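Local coordinates for protein histone-lysine N-methyltransferase family member SUVH9 (Arabidopsis thaliana, PDB 4NJ5) that takes part in gene silencing, lacking methyltransferase activity itself and possibly binding methylated DNA to recruit RNA polymerase V to chromatin, at residues A316-E321 against P335-C340; I322-N327 against N352-K357; V469-V474 against V486-A491. All blocks are in the same frame, centred on the assembly; numbering follows the deposited sequence.

Contact 1: residues A316-E321 against P335-C340; sequences AKNSGE and PLIHEC. With ZN (zinc ion), chain B; ZN (zinc ion), chain C.
The carboxamide of Asn318 lies along the backbone of His338 and grips it at both ends. His338 N donates to Asn318 OD1 at 2.8 Å, the donor nitrogen set somewhat out of the plane of the amide carbonyl. In return Asn318 ND2 reaches His338 O at 2.9 Å with a nearly straight N-H (165°), meeting a lone pair in that carbonyl's plane. The same ND2 also bonds to Cys314 O, back in the helix that Asn318 follows. CG of Asn318 sits anti to its carbonyl carbon (chi1 -69°), which turns the amide toward strand 337-338. The imidazole of His338 stands steeply to this amide, the two planes 71° apart, with OD1 at the ring edge. The side chain of Lys317 crosses that of His338 at about a right angle, Lys317 NZ staying 4.1 Å from His338 ND1; the backbone O of Lys317 lies 3.3 Å from His338 CD2. Two residues after His338, Cys340 SG bridges two zinc ions of the triangular pre-SET cluster, each at 2.4 Å. One side-chain amide thus pairs with both backbone polar groups of His338, whose O also accepts from Asn352 ND2, and ties a helix end to the strand leading into the metal site, whereas a protonated His338 would probably be disfavoured by the nearby lysine.

Contact 2: residues I322-N327 against N352-K357; sequences IAYDYN and NRVTQK
Tyr324 and Asn352 mark the nearest approach of two irregular backbones, their CA atoms 6.4 Å apart. No direct hydrogen bond joins the segments; an Asx turn at Asp325 bends 322-327, and 355-357 forms a short 3-10 turn. Between them a water accepts from Ala323 N and donates to Asn352 OD1 at 2.8 Å. The tyrosine ring supplies the main apolar surface. Val354 CG2, anti to its own carbonyl carbon, is thereby laid over one face of the ring, 3.5 Å from the centroid and 16° off the normal, a CH-pi contact. Ala323 CB covers the opposite face near the rim, and Asn352 OD1 lies at the ring edge, 3.8 Å from Tyr324 CE2. The same amide oxygen has Ile322 CG2 3.7 Å away, while Asn352 ND2 is bonded to His338 O. At the far end of the ring Tyr324 OH passes 3.6 Å from Thr355 CG2; this hydroxyl makes a weak hydrogen bond to Glu339, the residue that also binds Thr355 OG1. In place of Tyr324 an alanine would probably open a gap between the two loops, with Val354 CG2 left without its aromatic face and Glu339 without the hydroxyl. Apolar contact around one ring and a single water bridge therefore join these pre-SET loops, with Asn352 held beside the zinc-binding Cys340 by a backbone hydrogen bond to that residue and by its ND2 bond.

Contact 3: residues V469-V474 against V486-A491; sequences VIVQFV and VMLFAA
Strands 469-475 and 485-490 form an antiparallel beta hairpin in the SET domain, with Ile470 facing Phe489 and Gln472 facing Met487 as hydrogen-bonded pairs. Four backbone bonds of 2.9 Å join these pairs, two in each: Ile470 N to Phe489 O and back from Phe489 N to Ile470 O, then likewise between Gln472 and Met487. Short segment axes run at 145°, so the pair is clearly twisted. One face carries Val469, Val471 and Phe473 with Val486 and Leu488. There Val471 splits its methyls: CG1 meets Val486 CG1 at 3.7 Å, and CG2 lies beside Leu488 CD2 at 3.6 Å, the two side chains pointing the same way. Val486 CG2 comes up to the edge of the Phe473 ring. On the other face Gln472 crosses Phe489 at about a right angle, its CB 3.6 Å from Phe489 CE1. The glutamine chain then bends at chi2 (-76°), and its NE2 turns back to bond Val471 O at 2.8 Å, while OE1 accepts from Lys334 N. Beyond these, Ile470 CG2 packs on Ala491 CB. Strand 337-338 runs parallel along the outer side of 469-475, and strand 386-389 lies antiparallel along 485-490, so the hairpin forms the two central strands of a mixed sheet, with Leu502 packed against Val469, Val471 and Leu488.

Strand 337-338 carries contact 1 into the sheet of contact 3: Ile337 N bonds Phe473 O at 2.7 Å, although the two contacts' centres lie about 15 Å apart. Contacts 1 and 2, with centres about 11 Å apart, meet at Glu339, whose OE2 lies 2.6 Å from Thr355 OG1, a probable hydrogen bond. Thr355 in turn rests on the hairpin, its CG2 3.7 Å from Phe489 CZ, which places contact 2 between the zinc cluster and the SET sheet. Contact 1 itself holds a zinc ligand, Cys340; the side chain of Asn352 in contact 2 comes to about 4 Å from a zinc ion, and that of Val474 in contact 3 only to about 12 Å.

Contact 1: residues A316-E321 against P335-C340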
loop_
_atom_site.group_PDB
_atom_site.type_symbol
_atom_site.label_atom_id
_atom_site.label_comp_id
_atom_site.label_asym_id
_atom_site.label_seq_id
_atom_site.Cartn_x
_atom_site.Cartn_y
_atom_site.Cartn_z
ATOM N N ALA A 316 -21.504 -11.634 14.950
ATOM C CA ALA A 316 -21.375 -12.274 16.254
ATOM C C ALA A 316 -20.277 -13.338 16.210
ATOM O O ALA A 316 -19.541 -13.518 17.187
ATOM C CB ALA A 316 -22.691 -12.888 16.681
ATOM N N LYS A 317 -20.174 -14.044 15.083
ATOM C CA LYS A 317 -19.141 -15.064 14.902
ATOM C C LYS A 317 -17.752 -14.432 14.902
ATOM O O LYS A 317 -16.769 -15.076 15.264
ATOM C CB LYS A 317 -19.368 -15.849 13.599
ATOM C CG LYS A 317 -20.708 -16.570 13.509
ATOM C CD LYS A 317 -20.898 -17.268 12.152
ATOM C CE LYS A 317 -20.026 -18.511 12.035
ATOM N NZ LYS A 317 -19.751 -18.877 10.618
ATOM N N ASN A 318 -17.693 -13.168 14.493
ATOM C CA ASN A 318 -16.444 -12.415 14.441
ATOM C C ASN A 318 -16.280 -11.481 15.640
ATOM O O ASN A 318 -15.787 -10.361 15.507
ATOM C CB ASN A 318 -16.348 -11.629 13.127
ATOM C CG ASN A 318 -16.175 -12.536 11.912
ATOM O OD1 ASN A 318 -15.059 -12.922 11.566
ATOM N ND2 ASN A 318 -17.282 -12.872 11.258
ATOM N N SER A 319 -16.720 -11.946 16.806
ATOM C CA SER A 319 -16.555 -11.218 18.066
ATOM C C SER A 319 -17.170 -9.823 18.053
ATOM O O SER A 319 -16.684 -8.917 18.731
ATOM C CB SER A 319 -15.077 -11.131 18.459
ATOM O OG SER A 319 -14.543 -12.419 18.712
ATOM N N GLY A 320 -18.233 -9.654 17.276
ATOM C CA GLY A 320 -18.944 -8.391 17.230
ATOM C C GLY A 320 -18.434 -7.412 16.188
ATOM O O GLY A 320 -18.924 -6.289 16.103
ATOM N N GLU A 321 -17.462 -7.824 15.381
ATOM C CA GLU A 321 -16.925 -6.921 14.369
ATOM C C GLU A 321 -16.547 -7.627 13.072
ATOM O O GLU A 321 -15.636 -8.449 13.047
ATOM C CB GLU A 321 -15.722 -6.144 14.910
ATOM C CG GLU A 321 -15.285 -4.999 14.007
ATOM C CD GLU A 321 -13.967 -4.381 14.430
ATOM O OE1 GLU A 321 -13.092 -5.121 14.925
ATOM O OE2 GLU A 321 -13.805 -3.155 14.265
ATOM N N PRO A 335 -7.601 -13.270 15.435
ATOM C CA PRO A 335 -7.038 -14.628 15.386
ATOM C C PRO A 335 -7.717 -15.526 14.353
ATOM O O PRO A 335 -7.128 -16.510 13.898
ATOM C CB PRO A 335 -7.302 -15.173 16.796
ATOM C CG PRO A 335 -8.484 -14.400 17.284
ATOM C CD PRO A 335 -8.348 -13.023 16.679
ATOM N N LEU A 336 -8.946 -15.181 13.990
ATOM C CA LEU A 336 -9.722 -15.984 13.058
ATOM C C LEU A 336 -10.812 -15.145 12.402
ATOM O O LEU A 336 -11.584 -14.468 13.079
ATOM C CB LEU A 336 -10.348 -17.181 13.780
ATOM C CG LEU A 336 -11.139 -18.176 12.930
ATOM C CD1 LEU A 336 -10.242 -18.825 11.883
ATOM C CD2 LEU A 336 -11.777 -19.223 13.820
ATOM N N ILE A 337 -10.867 -15.192 11.077
ATOM C CA ILE A 337 -11.901 -14.481 10.343
ATOM C C ILE A 337 -12.947 -15.450 9.794
ATOM O O ILE A 337 -12.617 -16.403 9.082
ATOM C CB ILE A 337 -11.310 -13.657 9.185
ATOM C CG1 ILE A 337 -10.274 -12.660 9.713
ATOM C CG2 ILE A 337 -12.418 -12.940 8.429
ATOM C CD1 ILE A 337 -9.610 -11.828 8.635
ATOM N N HIS A 338 -14.208 -15.207 10.142
ATOM C CA HIS A 338 -15.319 -15.975 9.590
ATOM C C HIS A 338 -15.993 -15.186 8.471
ATOM O O HIS A 338 -16.770 -14.263 8.730
ATOM C CB HIS A 338 -16.348 -16.308 10.674
ATOM C CG HIS A 338 -15.808 -17.139 11.797
ATOM N ND1 HIS A 338 -15.869 -18.514 11.801
ATOM C CD2 HIS A 338 -15.206 -16.783 12.958
ATOM C CE1 HIS A 338 -15.323 -18.975 12.915
ATOM N NE2 HIS A 338 -14.916 -17.945 13.633
ATOM N N GLU A 339 -15.683 -15.540 7.229
ATOM C CA GLU A 339 -16.348 -14.930 6.085
ATOM C C GLU A 339 -17.685 -15.614 5.849
ATOM O O GLU A 339 -17.906 -16.731 6.311
ATOM C CB GLU A 339 -15.476 -15.012 4.827
ATOM C CG GLU A 339 -14.338 -14.003 4.807
ATOM C CD GLU A 339 -13.559 -14.003 3.503
ATOM O OE1 GLU A 339 -14.013 -14.635 2.522
ATOM O OE2 GLU A 339 -12.488 -13.361 3.465
ATOM N N CYS A 340 -18.582 -14.941 5.138
ATOM C CA CYS A 340 -19.853 -15.549 4.777
ATOM C C CYS A 340 -19.632 -16.676 3.779
ATOM O O CYS A 340 -18.732 -16.608 2.944
ATOM C CB CYS A 340 -20.796 -14.507 4.193
ATOM S SG CYS A 340 -21.189 -13.182 5.340
HETATM ZN ZN ZN B . -22.843 -14.266 6.638
HETATM ZN ZN ZN C . -22.449 -11.416 4.311
#

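Contact 2: residues I322-N327 against N352-K357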
loop_
_atom_site.group_PDB
_atom_site.type_symbol
_atom_site.label_atom_id
_atom_site.label_comp_id
_atom_site.label_asym_id
_atom_site.label_seq_id
_atom_site.Cartn_x
_atom_site.Cartn_y
_atom_site.Cartn_z
ATOM N N ILE A 322 -17.259 -7.294 11.999
ATOM C CA ILE A 322 -16.945 -7.795 10.670
ATOM C C ILE A 322 -15.526 -7.378 10.302
ATOM O O ILE A 322 -15.166 -6.210 10.414
ATOM C CB ILE A 322 -17.930 -7.249 9.622
ATOM C CG1 ILE A 322 -19.362 -7.655 9.969
ATOM C CG2 ILE A 322 -17.570 -7.758 8.238
ATOM C CD1 ILE A 322 -19.661 -9.117 9.717
ATOM N N ALA A 323 -14.723 -8.343 9.866
ATOM C CA ALA A 323 -13.297 -8.122 9.627
ATOM C C ALA A 323 -12.974 -6.985 8.653
ATOM O O ALA A 323 -11.941 -6.335 8.787
ATOM C CB ALA A 323 -12.634 -9.409 9.171
ATOM N N TYR A 324 -13.845 -6.743 7.678
ATOM C CA TYR A 324 -13.509 -5.822 6.595
ATOM C C TYR A 324 -14.451 -4.633 6.499
ATOM O O TYR A 324 -15.611 -4.715 6.905
ATOM C CB TYR A 324 -13.507 -6.557 5.253
ATOM C CG TYR A 324 -12.920 -7.944 5.308
ATOM C CD1 TYR A 324 -11.562 -8.156 5.111
ATOM C CD2 TYR A 324 -13.726 -9.047 5.546
ATOM C CE1 TYR A 324 -11.026 -9.429 5.153
ATOM C CE2 TYR A 324 -13.200 -10.322 5.591
ATOM C CZ TYR A 324 -11.850 -10.509 5.392
ATOM O OH TYR A 324 -11.324 -11.783 5.439
ATOM N N ASP A 325 -13.945 -3.529 5.950
ATOM C CA ASP A 325 -14.788 -2.379 5.642
ATOM C C ASP A 325 -15.519 -2.618 4.320
ATOM O O ASP A 325 -15.453 -3.718 3.766
ATOM C CB ASP A 325 -13.988 -1.059 5.634
ATOM C CG ASP A 325 -12.918 -0.996 4.535
ATOM O OD1 ASP A 325 -12.870 -1.872 3.645
ATOM O OD2 ASP A 325 -12.122 -0.030 4.557
ATOM N N TYR A 326 -16.202 -1.600 3.809
ATOM C CA TYR A 326 -16.961 -1.762 2.569
ATOM C C TYR A 326 -16.102 -1.690 1.308
ATOM O O TYR A 326 -16.619 -1.778 0.196
ATOM C CB TYR A 326 -18.118 -0.760 2.502
ATOM C CG TYR A 326 -19.227 -1.088 3.470
ATOM C CD1 TYR A 326 -20.279 -1.924 3.100
ATOM C CD2 TYR A 326 -19.215 -0.582 4.764
ATOM C CE1 TYR A 326 -21.293 -2.236 3.988
ATOM C CE2 TYR A 326 -20.223 -0.889 5.659
ATOM C CZ TYR A 326 -21.259 -1.715 5.267
ATOM O OH TYR A 326 -22.262 -2.017 6.158
ATOM N N ASN A 327 -14.793 -1.538 1.481
ATOM C CA ASN A 327 -13.877 -1.493 0.348
ATOM C C ASN A 327 -13.058 -2.781 0.269
ATOM O O ASN A 327 -12.163 -2.916 -0.568
ATOM C CB ASN A 327 -12.960 -0.274 0.452
ATOM C CG ASN A 327 -12.352 0.120 -0.882
ATOM O OD1 ASN A 327 -12.947 -0.096 -1.938
ATOM N ND2 ASN A 327 -11.158 0.706 -0.838
ATOM N N ASN A 352 -18.300 -9.078 3.616
ATOM C CA ASN A 352 -17.708 -10.171 4.377
ATOM C C ASN A 352 -17.359 -11.370 3.496
ATOM O O ASN A 352 -17.386 -12.519 3.944
ATOM C CB ASN A 352 -18.620 -10.588 5.535
ATOM C CG ASN A 352 -17.865 -11.315 6.632
ATOM O OD1 ASN A 352 -16.673 -11.079 6.840
ATOM N ND2 ASN A 352 -18.551 -12.216 7.329
ATOM N N ARG A 353 -17.025 -11.092 2.238
ATOM C CA ARG A 353 -16.631 -12.136 1.294
ATOM C C ARG A 353 -15.348 -11.760 0.554
ATOM O O ARG A 353 -15.258 -11.927 -0.656
ATOM C CB ARG A 353 -17.754 -12.406 0.285
ATOM C CG ARG A 353 -19.028 -13.002 0.877
ATOM C CD ARG A 353 -20.037 -13.333 -0.221
ATOM N NE ARG A 353 -21.305 -13.847 0.298
ATOM C CZ ARG A 353 -21.553 -15.134 0.533
ATOM N NH1 ARG A 353 -20.616 -16.044 0.309
ATOM N NH2 ARG A 353 -22.739 -15.514 0.995
ATOM N N VAL A 354 -14.355 -11.263 1.283
ATOM C CA VAL A 354 -13.133 -10.753 0.664
ATOM C C VAL A 354 -12.204 -11.836 0.104
ATOM O O VAL A 354 -11.983 -11.899 -1.105
ATOM C CB VAL A 354 -12.352 -9.834 1.634
ATOM C CG1 VAL A 354 -11.011 -9.424 1.032
ATOM C CG2 VAL A 354 -13.181 -8.608 1.966
ATOM N N THR A 355 -11.667 -12.687 0.976
ATOM C CA THR A 355 -10.615 -13.623 0.572
ATOM C C THR A 355 -11.094 -14.760 -0.336
ATOM O O THR A 355 -10.294 -15.346 -1.068
ATOM C CB THR A 355 -9.863 -14.212 1.789
ATOM O OG1 THR A 355 -10.742 -15.058 2.539
ATOM C CG2 THR A 355 -9.339 -13.099 2.685
ATOM N N GLN A 356 -12.388 -15.066 -0.294
ATOM C CA GLN A 356 -12.952 -16.115 -1.141
ATOM C C GLN A 356 -12.941 -15.741 -2.633
ATOM O O GLN A 356 -13.141 -16.599 -3.490
ATOM C CB GLN A 356 -14.366 -16.493 -0.679
ATOM C CG GLN A 356 -15.384 -15.370 -0.796
ATOM C CD GLN A 356 -16.657 -15.639 -0.006
ATOM O OE1 GLN A 356 -17.734 -15.819 -0.581
ATOM N NE2 GLN A 356 -16.540 -15.650 1.319
ATOM N N LYS A 357 -12.699 -14.465 -2.932
ATOM C CA LYS A 357 -12.553 -13.998 -4.314
ATOM C C LYS A 357 -11.261 -14.493 -4.959
ATOM O O LYS A 357 -11.161 -14.569 -6.181
ATOM C CB LYS A 357 -12.560 -12.466 -4.375
ATOM C CG LYS A 357 -13.871 -11.838 -4.808
ATOM C CD LYS A 357 -14.872 -11.821 -3.677
ATOM C CE LYS A 357 -16.079 -10.966 -4.014
ATOM N NZ LYS A 357 -17.299 -11.471 -3.325
HETATM O O HOH W 1 -15.656 -10.750 9.395
#

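Contact 3: residues V469-V474 against V486-A491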
loop_
_atom_site.group_PDB
_atom_site.type_symbol
_atom_site.label_atom_id
_atom_site.label_comp_id
_atom_site.label_asym_id
_atom_site.label_seq_id
_atom_site.Cartn_x
_atom_site.Cartn_y
_atom_site.Cartn_z
ATOM N N VAL A 469 3.863 -7.818 4.757
ATOM C CA VAL A 469 2.674 -8.642 4.568
ATOM C C VAL A 469 2.328 -9.396 5.849
ATOM O O VAL A 469 3.181 -10.060 6.437
ATOM C CB VAL A 469 2.867 -9.667 3.432
ATOM C CG1 VAL A 469 1.639 -10.557 3.305
ATOM C CG2 VAL A 469 3.161 -8.960 2.113
ATOM N N ILE A 470 1.074 -9.288 6.279
ATOM C CA ILE A 470 0.618 -10.008 7.461
ATOM C C ILE A 470 -0.255 -11.197 7.099
ATOM O O ILE A 470 -0.779 -11.298 5.981
ATOM C CB ILE A 470 -0.171 -9.107 8.432
ATOM C CG1 ILE A 470 -1.470 -8.629 7.779
ATOM C CG2 ILE A 470 0.687 -7.940 8.907
ATOM C CD1 ILE A 470 -2.436 -7.984 8.747
ATOM N N VAL A 471 -0.419 -12.086 8.072
ATOM C CA VAL A 471 -1.192 -13.304 7.901
ATOM C C VAL A 471 -2.483 -13.238 8.716
ATOM O O VAL A 471 -2.488 -12.744 9.846
ATOM C CB VAL A 471 -0.365 -14.531 8.344
ATOM C CG1 VAL A 471 -1.205 -15.799 8.310
ATOM C CG2 VAL A 471 0.875 -14.677 7.474
ATOM N N GLN A 472 -3.576 -13.719 8.127
ATOM C CA GLN A 472 -4.833 -13.904 8.846
ATOM C C GLN A 472 -5.407 -15.283 8.541
ATOM O O GLN A 472 -5.393 -15.730 7.392
ATOM C CB GLN A 472 -5.851 -12.830 8.453
ATOM C CG GLN A 472 -5.483 -11.412 8.879
ATOM C CD GLN A 472 -5.692 -11.163 10.362
ATOM O OE1 GLN A 472 -6.743 -10.666 10.781
ATOM N NE2 GLN A 472 -4.684 -11.499 11.166
ATOM N N PHE A 473 -5.915 -15.955 9.568
ATOM C CA PHE A 473 -6.587 -17.234 9.371
ATOM C C PHE A 473 -8.072 -17.022 9.067
ATOM O O PHE A 473 -8.795 -16.400 9.849
ATOM C CB PHE A 473 -6.388 -18.156 10.581
ATOM C CG PHE A 473 -4.956 -18.573 10.796
ATOM C CD1 PHE A 473 -4.282 -19.309 9.833
ATOM C CD2 PHE A 473 -4.285 -18.231 11.960
ATOM C CE1 PHE A 473 -2.961 -19.693 10.024
ATOM C CE2 PHE A 473 -2.964 -18.615 12.159
ATOM C CZ PHE A 473 -2.303 -19.346 11.189
ATOM N N VAL A 474 -8.503 -17.554 7.935
ATOM C CA VAL A 474 -9.816 -17.367 7.420
ATOM C C VAL A 474 -10.596 -18.631 7.112
ATOM O O VAL A 474 -10.101 -19.576 6.600
ATOM C CB VAL A 474 -9.803 -16.460 6.203
ATOM C CG1 VAL A 474 -11.156 -16.364 5.581
ATOM C CG2 VAL A 474 -9.287 -15.110 6.567
ATOM N N VAL A 486 -4.962 -19.807 5.068
ATOM C CA VAL A 486 -3.949 -18.809 5.360
ATOM C C VAL A 486 -4.056 -17.710 4.313
ATOM O O VAL A 486 -3.768 -17.936 3.137
ATOM C CB VAL A 486 -2.537 -19.436 5.323
ATOM C CG1 VAL A 486 -1.493 -18.443 5.806
ATOM C CG2 VAL A 486 -2.503 -20.710 6.164
ATOM N N MET A 487 -4.494 -16.527 4.735
ATOM C CA MET A 487 -4.707 -15.423 3.806
ATOM C C MET A 487 -3.746 -14.272 4.082
ATOM O O MET A 487 -3.538 -13.888 5.232
ATOM C CB MET A 487 -6.154 -14.936 3.876
ATOM C CG MET A 487 -7.184 -16.010 3.560
ATOM S SD MET A 487 -7.047 -16.610 1.870
ATOM C CE MET A 487 -8.534 -17.603 1.726
ATOM N N LEU A 488 -3.166 -13.723 3.023
ATOM C CA LEU A 488 -2.154 -12.686 3.168
ATOM C C LEU A 488 -2.706 -11.306 2.861
ATOM O O LEU A 488 -3.476 -11.126 1.919
ATOM C CB LEU A 488 -0.954 -12.984 2.271
ATOM C CG LEU A 488 -0.343 -14.367 2.492
ATOM C CD1 LEU A 488 0.782 -14.609 1.511
ATOM C CD2 LEU A 488 0.151 -14.509 3.926
ATOM N N PHE A 489 -2.304 -10.331 3.670
ATOM C CA PHE A 489 -2.762 -8.963 3.496
ATOM C C PHE A 489 -1.579 -8.009 3.477
ATOM O O PHE A 489 -0.612 -8.196 4.212
ATOM C CB PHE A 489 -3.705 -8.566 4.634
ATOM C CG PHE A 489 -4.998 -9.333 4.657
ATOM C CD1 PHE A 489 -5.045 -10.631 5.148
ATOM C CD2 PHE A 489 -6.171 -8.747 4.212
ATOM C CE1 PHE A 489 -6.234 -11.334 5.176
ATOM C CE2 PHE A 489 -7.370 -9.448 4.240
ATOM C CZ PHE A 489 -7.400 -10.743 4.723
ATOM N N ALA A 490 -1.663 -6.980 2.640
ATOM C CA ALA A 490 -0.671 -5.917 2.647
ATOM C C ALA A 490 -0.753 -5.177 3.974
ATOM O O ALA A 490 -1.833 -4.789 4.411
ATOM C CB ALA A 490 -0.904 -4.964 1.490
ATOM N N ALA A 491 0.391 -4.986 4.619
ATOM C CA ALA A 491 0.421 -4.327 5.918
ATOM C C ALA A 491 0.562 -2.810 5.794
ATOM O O ALA A 491 0.288 -2.075 6.743
ATOM C CB ALA A 491 1.537 -4.902 6.779
#